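Local coordinates for CCHC-type domain-containing protein (PDB 7C42) that probably trims guide RNAs from their 3' ends as an RNase D-type 3'-5' exoribonuclease that also carries zinc-knuckle modules, at residues K98-C103 / E119-L124. Residues are numbered along the deposited sequence; the frame is centred on the assembly and turned at random.
Sequences KLFFDC and EGVLDL
With CG of D123 trans to its own backbone N (chi1 -172°), the carboxylate reaches across to the turn that follows strand 97-100, while bends at chi2 and chi4 of K98 bring its ammonium back to the E119 carbonyl. D123 OD1 accepts the D102 N-H on the syn side of the D123 carboxylate at 3.0 Å, 35° out of its plane; OD2 takes C103 N from above that plane at 2.9 Å. A water also donates to OD2, and OD1 caps V126 N at the start of helix 124-136, so one carboxylate ties a turn to a helix start. D102 OD1, 4.3 Å from D123 OD2, is salt-bridged to R104, which probably offsets the closeness of two like charges. At the other end K98 NZ meets E119 O nearly along the C=O axis at 2.6 Å, its three N-H shared among this oxygen and the carbonyls of L91, D93 and I96. Between them runs a parallel ladder, K98 N to G120 O, L122 N to K98 O, F100 N to L122 O, and finally L124 N to F100 O at 2.8 Å. One face packs V121 CG1 obliquely against F100 CD1 (3.4 Å); on the other, L99 and L122 lie side by side, CD2 to CD2. Segments 98-100 and 121-123 run parallel, axes 22° apart. F100 lies beside D106, a manganese ligand in another structure of this protein, though no manganese is bound here. Strands 97-100 and 121-123, linked by helix 104-114, form the beta-alpha-beta unit at one sheet edge of the RNase H-like exonuclease fold.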
ATOM      1  N   LYS A  98      10.152   6.375  -2.420  1.00 18.12           N
ATOM      2  CA  LYS A  98       8.786   6.888  -2.436  1.00 16.20           C
ATOM      3  C   LYS A  98       7.843   5.712  -2.261  1.00 17.09           C
ATOM      4  O   LYS A  98       7.845   4.789  -3.082  1.00 20.50           O
ATOM      5  CB  LYS A  98       8.475   7.628  -3.734  1.00 17.63           C
ATOM      6  CG  LYS A  98       9.655   8.323  -4.355  1.00 24.31           C
ATOM      7  CD  LYS A  98      10.167   9.456  -3.497  1.00 21.43           C
ATOM      8  CE  LYS A  98      11.208  10.229  -4.255  1.00 25.55           C
ATOM      9  NZ  LYS A  98      12.161   9.367  -5.007  1.00 14.53           N
ATOM     10  N   LEU A  99       7.055   5.735  -1.190  1.00 15.57           N
ATOM     11  CA  LEU A  99       6.160   4.637  -0.854  1.00 15.21           C
ATOM     12  C   LEU A  99       4.747   4.939  -1.343  1.00 12.54           C
ATOM     13  O   LEU A  99       4.226   6.025  -1.098  1.00 14.64           O
ATOM     14  CB  LEU A  99       6.146   4.398   0.658  1.00 12.89           C
ATOM     15  CG  LEU A  99       7.467   4.219   1.397  1.00 17.54           C
ATOM     16  CD1 LEU A  99       7.235   4.435   2.871  1.00 19.88           C
ATOM     17  CD2 LEU A  99       8.042   2.833   1.162  1.00 14.50           C
ATOM     18  N   PHE A 100       4.109   3.982  -1.967  1.00 13.31           N
ATOM     19  CA  PHE A 100       2.747   4.052  -2.447  1.00 12.60           C
ATOM     20  C   PHE A 100       1.942   2.786  -2.053  1.00 15.47           C
ATOM     21  O   PHE A 100       2.514   1.774  -1.815  1.00 15.05           O
ATOM     22  CB  PHE A 100       2.719   4.086  -3.951  1.00 12.93           C
ATOM     23  CG  PHE A 100       3.159   5.359  -4.576  1.00 14.67           C
ATOM     24  CD1 PHE A 100       4.460   5.562  -4.876  1.00 18.95           C
ATOM     25  CD2 PHE A 100       2.260   6.314  -4.920  1.00 15.79           C
ATOM     26  CE1 PHE A 100       4.879   6.710  -5.484  1.00 16.13           C
ATOM     27  CE2 PHE A 100       2.661   7.464  -5.528  1.00 20.69           C
ATOM     28  CZ  PHE A 100       3.986   7.663  -5.787  1.00 18.93           C
ATOM     29  N   PHE A 101       0.633   2.903  -1.968  1.00 13.66           N
ATOM     30  CA  PHE A 101      -0.244   1.747  -1.833  1.00 13.70           C
ATOM     31  C   PHE A 101      -1.075   1.787  -3.132  1.00 14.61           C
ATOM     32  O   PHE A 101      -2.000   2.491  -3.200  1.00 16.64           O
ATOM     33  CB  PHE A 101      -1.104   1.768  -0.586  1.00 13.91           C
ATOM     34  CG  PHE A 101      -1.778   0.485  -0.315  1.00 15.79           C
ATOM     35  CD1 PHE A 101      -1.169  -0.491   0.430  1.00 16.66           C
ATOM     36  CD2 PHE A 101      -2.997   0.232  -0.822  1.00 16.36           C
ATOM     37  CE1 PHE A 101      -1.767  -1.687   0.658  1.00 17.06           C
ATOM     38  CE2 PHE A 101      -3.609  -0.969  -0.600  1.00 17.52           C
ATOM     39  CZ  PHE A 101      -2.998  -1.927   0.146  1.00 16.34           C
ATOM     40  N   ASP A 102      -0.701   0.952  -4.085  1.00 15.38           N
ATOM     41  CA  ASP A 102      -1.176   0.897  -5.461  1.00 15.36           C
ATOM     42  C   ASP A 102      -0.786   2.232  -6.149  1.00 15.49           C
ATOM     43  O   ASP A 102      -1.487   3.214  -6.089  1.00 13.98           O
ATOM     44  CB  ASP A 102      -2.667   0.602  -5.652  1.00 13.16           C
ATOM     45  CG  ASP A 102      -3.067   0.470  -7.096  1.00 16.88           C
ATOM     46  OD1 ASP A 102      -2.178   0.492  -7.943  1.00 14.47           O
ATOM     47  OD2 ASP A 102      -4.244   0.380  -7.326  1.00 17.74           O
ATOM     48  N   CYS A 103       0.318   2.213  -6.848  1.00 14.82           N
ATOM     49  CA  CYS A 103       0.853   3.372  -7.496  1.00 13.92           C
ATOM     50  C   CYS A 103       0.394   3.603  -8.944  1.00 14.22           C
ATOM     51  O   CYS A 103       0.762   4.543  -9.524  1.00 13.00           O
ATOM     52  CB  CYS A 103       2.368   3.227  -7.545  1.00 14.53           C
ATOM     53  SG  CYS A 103       3.030   2.064  -8.749  1.00 16.95           S
ATOM     54  N   GLU A 119      11.357   8.213  -9.138  1.00 18.02           N
ATOM     55  CA  GLU A 119      12.381   7.180  -9.125  1.00 18.79           C
ATOM     56  C   GLU A 119      12.538   6.682  -7.698  1.00 16.26           C
ATOM     57  O   GLU A 119      12.261   7.410  -6.740  1.00 22.04           O
ATOM     58  CB  GLU A 119      13.724   7.700  -9.651  1.00 18.51           C
ATOM     59  CG  GLU A 119      13.676   8.377 -11.016  1.00 18.93           C
ATOM     60  CD  GLU A 119      13.879   7.396 -12.169  1.00 23.58           C
ATOM     61  OE1 GLU A 119      13.952   6.181 -11.900  1.00 32.92           O
ATOM     62  OE2 GLU A 119      13.959   7.839 -13.340  1.00 30.46           O
ATOM     63  N   GLY A 120      12.949   5.430  -7.562  1.00 16.12           N
ATOM     64  CA  GLY A 120      13.018   4.809  -6.241  1.00 17.03           C
ATOM     65  C   GLY A 120      11.667   4.529  -5.609  1.00 23.00           C
ATOM     66  O   GLY A 120      11.492   4.751  -4.406  1.00 22.25           O
ATOM     67  N   VAL A 121      10.706   4.034  -6.386  1.00 21.08           N
ATOM     68  CA  VAL A 121       9.361   3.762  -5.889  1.00 19.05           C
ATOM     69  C   VAL A 121       9.305   2.362  -5.281  1.00 20.57           C
ATOM     70  O   VAL A 121       9.927   1.419  -5.790  1.00 18.42           O
ATOM     71  CB  VAL A 121       8.325   3.920  -7.021  1.00 15.79           C
ATOM     72  CG1 VAL A 121       6.901   3.759  -6.489  1.00 15.35           C
ATOM     73  CG2 VAL A 121       8.493   5.269  -7.726  1.00 17.81           C
ATOM     74  N   LEU A 122       8.549   2.224  -4.189  1.00 16.27           N
ATOM     75  CA  LEU A 122       8.163   0.925  -3.644  1.00 18.29           C
ATOM     76  C   LEU A 122       6.655   0.918  -3.407  1.00 16.10           C
ATOM     77  O   LEU A 122       6.144   1.760  -2.662  1.00 13.81           O
ATOM     78  CB  LEU A 122       8.914   0.619  -2.344  1.00 17.38           C
ATOM     79  CG  LEU A 122       8.635  -0.753  -1.734  1.00 17.27           C
ATOM     80  CD1 LEU A 122       9.192  -1.847  -2.627  1.00 23.85           C
ATOM     81  CD2 LEU A 122       9.220  -0.883  -0.330  1.00 19.04           C
ATOM     82  N   ASP A 123       5.948  -0.041  -4.034  1.00 12.22           N
ATOM     83  CA  ASP A 123       4.488  -0.176  -3.934  1.00 16.42           C
ATOM     84  C   ASP A 123       4.151  -1.238  -2.870  1.00 16.86           C
ATOM     85  O   ASP A 123       4.387  -2.435  -3.079  1.00 15.44           O
ATOM     86  CB  ASP A 123       3.907  -0.536  -5.309  1.00 14.55           C
ATOM     87  CG  ASP A 123       2.368  -0.513  -5.354  1.00 17.74           C
ATOM     88  OD1 ASP A 123       1.710  -0.742  -4.327  1.00 18.64           O
ATOM     89  OD2 ASP A 123       1.797  -0.266  -6.436  1.00 16.84           O
ATOM     90  N   LEU A 124       3.582  -0.796  -1.734  1.00 11.50           N
ATOM     91  CA  LEU A 124       3.335  -1.702  -0.614  1.00 13.56           C
ATOM     92  C   LEU A 124       2.158  -2.637  -0.870  1.00 14.83           C
ATOM     93  O   LEU A 124       2.116  -3.732  -0.301  1.00 15.00           O
ATOM     94  CB  LEU A 124       3.112  -0.913   0.684  1.00 13.28           C
ATOM     95  CG  LEU A 124       4.316  -0.051   1.096  1.00 14.03           C
ATOM     96  CD1 LEU A 124       4.146   0.584   2.454  1.00 18.37           C
ATOM     97  CD2 LEU A 124       5.592  -0.876   1.076  1.00 18.31           C
TER
HETATM   98  O   HOH W   1       0.584  -1.352  -8.435  1.00 21.06           O